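Ficolin-3 (Homo sapiens, PDB 2J5Z) is a lectin of innate immunity that binds galactose through its fibrinogen-like domain and probably recognises sugars on microbial surfaces. Local coordinates at residues Asn98-Phe108 / Pro212-Arg221. Residues are numbered along the deposited sequence; the frame is centred on the assembly and turned at random.
Sequences NWELRVELEDF and PYRRVRMMLR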
ATOM      1  N   ASN A  98       5.387  28.733  -4.693  0.50 29.43           N
ATOM      2  CA  ASN A  98       6.728  28.284  -4.995  0.50 28.17           C
ATOM      3  C   ASN A  98       6.892  26.865  -4.487  0.50 26.90           C
ATOM      4  O   ASN A  98       6.652  26.577  -3.314  0.50 27.61           O
ATOM      5  CB  ASN A  98       7.790  29.240  -4.440  0.50 28.34           C
ATOM      6  CG  ASN A  98       7.956  30.490  -5.297  0.50 27.81           C
ATOM      7  OD1 ASN A  98       6.991  31.196  -5.576  0.50 27.89           O
ATOM      8  ND2 ASN A  98       9.188  30.771  -5.709  0.50 27.54           N
ATOM      9  N   TRP A  99       7.239  25.970  -5.400  1.00 25.35           N
ATOM     10  CA  TRP A  99       7.496  24.579  -5.066  1.00 22.67           C
ATOM     11  C   TRP A  99       8.956  24.244  -5.316  1.00 20.35           C
ATOM     12  O   TRP A  99       9.417  24.301  -6.452  1.00 19.61           O
ATOM     13  CB  TRP A  99       6.651  23.644  -5.930  1.00 22.03           C
ATOM     14  CG  TRP A  99       5.165  23.860  -5.875  1.00 22.49           C
ATOM     15  CD1 TRP A  99       4.458  24.872  -6.463  1.00 23.09           C
ATOM     16  CD2 TRP A  99       4.198  23.000  -5.257  1.00 21.86           C
ATOM     17  NE1 TRP A  99       3.111  24.708  -6.223  1.00 23.59           N
ATOM     18  CE2 TRP A  99       2.927  23.562  -5.493  1.00 23.24           C
ATOM     19  CE3 TRP A  99       4.283  21.808  -4.530  1.00 22.76           C
ATOM     20  CZ2 TRP A  99       1.752  22.979  -5.014  1.00 22.04           C
ATOM     21  CZ3 TRP A  99       3.106  21.229  -4.056  1.00 22.06           C
ATOM     22  CH2 TRP A  99       1.861  21.818  -4.303  1.00 22.68           C
ATOM     23  N   GLU A 100       9.674  23.889  -4.260  1.00 18.73           N
ATOM     24  CA  GLU A 100      11.062  23.477  -4.391  1.00 17.70           C
ATOM     25  C   GLU A 100      11.095  22.020  -4.835  1.00 16.58           C
ATOM     26  O   GLU A 100      10.208  21.241  -4.477  1.00 16.57           O
ATOM     27  CB  GLU A 100      11.789  23.634  -3.052  1.00 18.78           C
ATOM     28  CG  GLU A 100      11.091  22.917  -1.923  1.00 20.11           C
ATOM     29  CD  GLU A 100      11.724  23.118  -0.552  0.50 20.25           C
ATOM     30  OE1 GLU A 100      12.953  23.360  -0.476  0.50 19.13           O
ATOM     31  OE2 GLU A 100      10.974  23.006   0.448  0.50 19.27           O
ATOM     32  N   LEU A 101      12.095  21.669  -5.636  1.00 14.27           N
ATOM     33  CA  LEU A 101      12.268  20.300  -6.103  1.00 12.84           C
ATOM     34  C   LEU A 101      13.390  19.598  -5.346  1.00 13.38           C
ATOM     35  O   LEU A 101      14.516  20.102  -5.292  1.00 13.21           O
ATOM     36  CB  LEU A 101      12.596  20.276  -7.601  1.00 12.11           C
ATOM     37  CG  LEU A 101      12.913  18.887  -8.189  1.00 11.39           C
ATOM     38  CD1 LEU A 101      11.666  17.961  -8.216  1.00 11.62           C
ATOM     39  CD2 LEU A 101      13.499  19.001  -9.589  1.00 13.20           C
ATOM     40  N   ARG A 102      13.072  18.437  -4.779  1.00 13.50           N
ATOM     41  CA  ARG A 102      14.088  17.525  -4.269  1.00 14.70           C
ATOM     42  C   ARG A 102      14.086  16.237  -5.086  1.00 15.37           C
ATOM     43  O   ARG A 102      13.022  15.643  -5.326  1.00 15.25           O
ATOM     44  CB  ARG A 102      13.815  17.221  -2.795  1.00 15.97           C
ATOM     45  CG  ARG A 102      14.681  16.124  -2.216  1.00 19.22           C
ATOM     46  CD  ARG A 102      14.430  16.017  -0.723  1.00 23.30           C
ATOM     47  NE  ARG A 102      15.032  14.816  -0.153  1.00 25.57           N
ATOM     48  CZ  ARG A 102      16.131  14.813   0.594  1.00 27.14           C
ATOM     49  NH1 ARG A 102      16.746  15.951   0.887  1.00 26.33           N
ATOM     50  NH2 ARG A 102      16.602  13.663   1.070  1.00 29.97           N
ATOM     51  N   VAL A 103      15.273  15.830  -5.528  1.00 14.75           N
ATOM     52  CA  VAL A 103      15.466  14.560  -6.224  1.00 15.30           C
ATOM     53  C   VAL A 103      16.258  13.619  -5.301  1.00 16.88           C
ATOM     54  O   VAL A 103      17.299  14.011  -4.767  1.00 16.63           O
ATOM     55  CB  VAL A 103      16.225  14.769  -7.550  1.00 15.37           C
ATOM     56  CG1 VAL A 103      16.617  13.442  -8.175  1.00 15.70           C
ATOM     57  CG2 VAL A 103      15.370  15.601  -8.537  1.00 15.87           C
ATOM     58  N   GLU A 104      15.748  12.404  -5.099  1.00 17.13           N
ATOM     59  CA  GLU A 104      16.458  11.384  -4.316  1.00 19.15           C
ATOM     60  C   GLU A 104      16.890  10.196  -5.169  1.00 19.65           C
ATOM     61  O   GLU A 104      16.114   9.668  -5.959  1.00 18.79           O
ATOM     62  CB  GLU A 104      15.572  10.861  -3.193  1.00 19.77           C
ATOM     63  CG  GLU A 104      15.158  11.889  -2.175  1.00 23.29           C
ATOM     64  CD  GLU A 104      14.413  11.243  -1.025  1.00 25.34           C
ATOM     65  OE1 GLU A 104      14.068  10.046  -1.163  1.00 27.15           O
ATOM     66  OE2 GLU A 104      14.181  11.917  -0.002  1.00 25.96           O
ATOM     67  N   LEU A 105      18.128   9.755  -4.975  1.00 19.65           N
ATOM     68  CA  LEU A 105      18.693   8.693  -5.782  1.00 21.22           C
ATOM     69  C   LEU A 105      19.303   7.640  -4.865  1.00 22.88           C
ATOM     70  O   LEU A 105      19.890   7.977  -3.851  1.00 22.43           O
ATOM     71  CB  LEU A 105      19.772   9.257  -6.711  1.00 21.12           C
ATOM     72  CG  LEU A 105      19.364  10.430  -7.613  1.00 20.62           C
ATOM     73  CD1 LEU A 105      20.593  11.062  -8.261  1.00 21.12           C
ATOM     74  CD2 LEU A 105      18.373   9.980  -8.679  1.00 20.47           C
ATOM     75  N   GLU A 106      19.150   6.369  -5.218  1.00 25.29           N
ATOM     76  CA  GLU A 106      19.777   5.311  -4.430  1.00 28.22           C
ATOM     77  C   GLU A 106      20.420   4.291  -5.349  1.00 29.47           C
ATOM     78  O   GLU A 106      19.767   3.762  -6.237  1.00 29.40           O
ATOM     79  CB  GLU A 106      18.761   4.638  -3.511  1.00 29.00           C
ATOM     80  CG  GLU A 106      19.394   3.630  -2.562  1.00 31.66           C
ATOM     81  CD  GLU A 106      18.382   2.964  -1.660  1.00 33.38           C
ATOM     82  OE1 GLU A 106      17.594   3.681  -1.004  1.00 34.43           O
ATOM     83  OE2 GLU A 106      18.379   1.717  -1.602  1.00 34.48           O
ATOM     84  N   ASP A 107      21.712   4.036  -5.152  1.00 31.30           N
ATOM     85  CA  ASP A 107      22.411   3.064  -5.975  1.00 33.81           C
ATOM     86  C   ASP A 107      22.235   1.660  -5.400  1.00 34.96           C
ATOM     87  O   ASP A 107      21.542   1.474  -4.395  1.00 35.30           O
ATOM     88  CB  ASP A 107      23.901   3.428  -6.160  1.00 34.30           C
ATOM     89  CG  ASP A 107      24.702   3.384  -4.856  1.00 35.38           C
ATOM     90  OD1 ASP A 107      24.269   2.731  -3.881  1.00 35.19           O
ATOM     91  OD2 ASP A 107      25.790   4.014  -4.811  1.00 36.27           O
ATOM     92  N   PHE A 108      22.868   0.685  -6.042  1.00 36.91           N
ATOM     93  CA  PHE A 108      22.709  -0.723  -5.679  1.00 38.03           C
ATOM     94  C   PHE A 108      23.425  -1.098  -4.387  1.00 39.17           C
ATOM     95  O   PHE A 108      23.295  -2.220  -3.901  1.00 40.35           O
ATOM     96  CB  PHE A 108      23.153  -1.612  -6.838  1.00 38.12           C
ATOM     97  CG  PHE A 108      22.385  -1.369  -8.108  1.00 38.40           C
ATOM     98  CD1 PHE A 108      21.100  -1.862  -8.259  1.00 38.67           C
ATOM     99  CD2 PHE A 108      22.942  -0.637  -9.144  1.00 38.60           C
ATOM    100  CE1 PHE A 108      20.389  -1.641  -9.417  1.00 38.51           C
ATOM    101  CE2 PHE A 108      22.236  -0.411 -10.307  1.00 39.37           C
ATOM    102  CZ  PHE A 108      20.952  -0.913 -10.446  1.00 38.74           C
ATOM    103  N   PRO A 212      23.209   3.296 -13.781  1.00 30.52           N
ATOM    104  CA  PRO A 212      21.900   3.657 -13.231  1.00 28.83           C
ATOM    105  C   PRO A 212      21.693   3.475 -11.728  1.00 27.50           C
ATOM    106  O   PRO A 212      22.550   2.936 -11.016  1.00 27.81           O
ATOM    107  CB  PRO A 212      20.965   2.718 -13.986  1.00 29.51           C
ATOM    108  CG  PRO A 212      21.781   1.461 -14.106  1.00 30.38           C
ATOM    109  CD  PRO A 212      23.209   1.926 -14.330  1.00 30.28           C
ATOM    110  N   TYR A 213      20.526   3.920 -11.265  1.00 25.27           N
ATOM    111  CA  TYR A 213      20.144   3.856  -9.866  1.00 23.59           C
ATOM    112  C   TYR A 213      19.046   2.812  -9.645  1.00 23.28           C
ATOM    113  O   TYR A 213      18.273   2.513 -10.553  1.00 23.65           O
ATOM    114  CB  TYR A 213      19.646   5.231  -9.408  1.00 22.73           C
ATOM    115  CG  TYR A 213      20.741   6.273  -9.451  1.00 22.68           C
ATOM    116  CD1 TYR A 213      21.539   6.502  -8.343  1.00 22.05           C
ATOM    117  CD2 TYR A 213      20.999   6.994 -10.619  1.00 22.36           C
ATOM    118  CE1 TYR A 213      22.557   7.457  -8.377  1.00 23.33           C
ATOM    119  CE2 TYR A 213      22.017   7.941 -10.667  1.00 22.79           C
ATOM    120  CZ  TYR A 213      22.788   8.163  -9.547  1.00 22.55           C
ATOM    121  OH  TYR A 213      23.800   9.096  -9.588  1.00 23.21           O
ATOM    122  N   ARG A 214      19.004   2.282  -8.427  0.50 23.30           N
ATOM    123  CA  ARG A 214      18.037   1.268  -8.004  0.50 23.51           C
ATOM    124  C   ARG A 214      16.687   1.886  -7.630  0.50 23.24           C
ATOM    125  O   ARG A 214      15.628   1.324  -7.925  0.50 22.80           O
ATOM    126  CB  ARG A 214      18.614   0.493  -6.808  0.50 23.99           C
ATOM    127  CG  ARG A 214      17.638  -0.434  -6.095  0.50 25.02           C
ATOM    128  CD  ARG A 214      18.338  -1.231  -4.995  0.50 26.49           C
ATOM    129  NE  ARG A 214      19.135  -2.334  -5.534  0.50 27.82           N
ATOM    130  CZ  ARG A 214      20.044  -3.012  -4.838  0.50 27.55           C
ATOM    131  NH1 ARG A 214      20.280  -2.700  -3.570  0.50 27.29           N
ATOM    132  NH2 ARG A 214      20.720  -4.002  -5.410  0.50 28.22           N
ATOM    133  N   ARG A 215      16.741   3.043  -6.976  1.00 22.99           N
ATOM    134  CA  ARG A 215      15.541   3.745  -6.514  1.00 23.25           C
ATOM    135  C   ARG A 215      15.677   5.241  -6.749  1.00 21.82           C
ATOM    136  O   ARG A 215      16.725   5.824  -6.475  1.00 21.36           O
ATOM    137  CB  ARG A 215      15.313   3.505  -5.023  1.00 24.06           C
ATOM    138  CG  ARG A 215      15.185   2.031  -4.623  1.00 28.50           C
ATOM    139  CD  ARG A 215      15.101   1.881  -3.108  1.00 32.20           C
ATOM    140  NE  ARG A 215      13.954   2.602  -2.567  1.00 34.98           N
ATOM    141  CZ  ARG A 215      12.780   2.042  -2.288  1.00 37.23           C
ATOM    142  NH1 ARG A 215      12.589   0.743  -2.491  1.00 37.82           N
ATOM    143  NH2 ARG A 215      11.795   2.782  -1.799  1.00 38.24           N
ATOM    144  N   VAL A 216      14.612   5.865  -7.237  1.00 20.75           N
ATOM    145  CA  VAL A 216      14.618   7.309  -7.453  1.00 19.86           C
ATOM    146  C   VAL A 216      13.294   7.875  -6.958  1.00 17.36           C
ATOM    147  O   VAL A 216      12.272   7.208  -7.063  1.00 16.38           O
ATOM    148  CB  VAL A 216      14.737   7.625  -8.968  1.00 21.00           C
ATOM    149  CG1 VAL A 216      14.629   9.124  -9.215  1.00 23.65           C
ATOM    150  CG2 VAL A 216      16.047   7.063  -9.539  1.00 23.29           C
ATOM    151  N   ARG A 217      13.298   9.093  -6.427  1.00 16.43           N
ATOM    152  CA  ARG A 217      12.035   9.813  -6.195  1.00 15.98           C
ATOM    153  C   ARG A 217      12.220  11.252  -6.615  1.00 15.11           C
ATOM    154  O   ARG A 217      13.315  11.784  -6.481  1.00 15.83           O
ATOM    155  CB  ARG A 217      11.604   9.787  -4.729  1.00 17.70           C
ATOM    156  CG  ARG A 217      11.377   8.397  -4.133  1.00 20.08           C
ATOM    157  CD  ARG A 217      10.597   8.499  -2.832  1.00 20.68           C
ATOM    158  NE  ARG A 217      11.281   9.248  -1.781  1.00 21.77           N
ATOM    159  CZ  ARG A 217      10.702   9.564  -0.628  1.00 22.11           C
ATOM    160  NH1 ARG A 217       9.449   9.194  -0.407  1.00 21.10           N
ATOM    161  NH2 ARG A 217      11.360  10.233   0.306  1.00 22.97           N
ATOM    162  N   MET A 218      11.156  11.875  -7.127  1.00 13.87           N
ATOM    163  CA  MET A 218      11.159  13.326  -7.364  1.00 12.98           C
ATOM    164  C   MET A 218      10.006  13.935  -6.589  1.00 13.15           C
ATOM    165  O   MET A 218       8.875  13.437  -6.648  1.00 12.26           O
ATOM    166  CB  MET A 218      11.013  13.644  -8.859  1.00 13.04           C
ATOM    167  CG  MET A 218      12.001  12.895  -9.771  1.00 14.40           C
ATOM    168  SD  MET A 218      11.750  13.232 -11.541  1.00 17.02           S
ATOM    169  CE  MET A 218      12.396  14.898 -11.696  1.00 16.13           C
ATOM    170  N   MET A 219      10.265  15.026  -5.872  1.00 13.03           N
ATOM    171  CA  MET A 219       9.270  15.509  -4.930  1.00 14.28           C
ATOM    172  C   MET A 219       9.285  17.031  -4.808  1.00 13.47           C
ATOM    173  O   MET A 219      10.319  17.660  -5.029  1.00 12.82           O
ATOM    174  CB  MET A 219       9.487  14.845  -3.561  1.00 16.85           C
ATOM    175  CG  MET A 219      10.928  14.875  -3.072  1.00 19.47           C
ATOM    176  SD  MET A 219      11.427  13.438  -2.044  1.00 25.18           S
ATOM    177  CE  MET A 219      10.403  13.717  -0.639  1.00 22.31           C
ATOM    178  N   LEU A 220       8.132  17.600  -4.466  1.00 14.08           N
ATOM    179  CA  LEU A 220       7.944  19.048  -4.369  1.00 14.03           C
ATOM    180  C   LEU A 220       7.443  19.498  -3.012  1.00 16.09           C
ATOM    181  O   LEU A 220       6.611  18.829  -2.375  1.00 14.55           O
ATOM    182  CB  LEU A 220       6.886  19.497  -5.392  1.00 14.51           C
ATOM    183  CG  LEU A 220       7.125  19.160  -6.850  1.00 14.93           C
ATOM    184  CD1 LEU A 220       5.912  19.585  -7.671  1.00 16.90           C
ATOM    185  CD2 LEU A 220       8.405  19.821  -7.358  1.00 15.38           C
ATOM    186  N   ARG A 221       7.897  20.670  -2.579  1.00 17.48           N
ATOM    187  CA  ARG A 221       7.361  21.250  -1.358  1.00 20.35           C
ATOM    188  C   ARG A 221       7.320  22.775  -1.434  1.00 21.42           C
ATOM    189  O   ARG A 221       8.307  23.427  -1.790  1.00 23.50           O
ATOM    190  CB  ARG A 221       8.175  20.794  -0.145  1.00 19.78           C
ATOM    191  CG  ARG A 221       7.699  21.390   1.172  1.00 21.33           C
ATOM    192  CD  ARG A 221       8.425  20.785   2.371  1.00 23.55           C
ATOM    193  NE  ARG A 221       9.823  21.216   2.481  1.00 24.63           N
ATOM    194  CZ  ARG A 221      10.644  20.824   3.454  1.00 26.22           C
ATOM    195  NH1 ARG A 221      10.205  19.997   4.396  1.00 25.75           N
ATOM    196  NH2 ARG A 221      11.901  21.256   3.492  1.00 26.07           N
ATOM    197  OXT ARG A 221       6.300  23.387  -1.124  1.00 23.56           O
TER
HETATM  198  O   HOH W   1       8.984  25.874  -1.168  1.00 36.27           O
HETATM  199  O   HOH W   2       6.266  25.961  -0.598  1.00 43.75           O
HETATM  200  O   HOH W   3      14.042  22.124   1.791  1.00 44.16           O
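Strands 101-106 and 215-220 are antiparallel neighbours in the central sheet of the fibrinogen-like domain, where the C-terminal strand lies between 52-58 and 101-106. E104 and R217 form a hydrogen-bonded pair, E104 N to R217 O being 2.9 Å, and their side chains run alongside each other on the face they share with R102 and M219. With CG set beside its own backbone N (chi1 -62°), E104 extends its carboxylate to R217, whose NE and NH2 both meet E104 OE1 from above one face of the carboxylate; R217 NE lies 3.0 Å from E104 OE1. R102, two residues back on the same strand, holds E104 OE2 side-on with NE and NH2, R102 NE lying 3.0 Å away on the anti lone pair; M219 packs beside the stem of R102. The arginines have further acid partners in E48 (R102) and D44 (R217). At the C-terminus R221 sends NE almost straight (177°) to the syn side of E100 OE2, 2.9 Å away, while its NH1 bonds the backbone oxygens of E48 and G50.

Leucine, valine and methionine suit the apolar face of L101, V103, L105, V216, M218 and L220: L105 CD2 meets V216 CG2 at 3.8 Å, while L105 CB sits over the Y213 ring, 4.0 Å from its centroid. There a classic beta bulge sets R214 and R215 against E106, whose O accepts both backbone N-H groups. Four N-H groups thus share the charge of E104, which should favour its ionised form within this three-residue salt-bridge network.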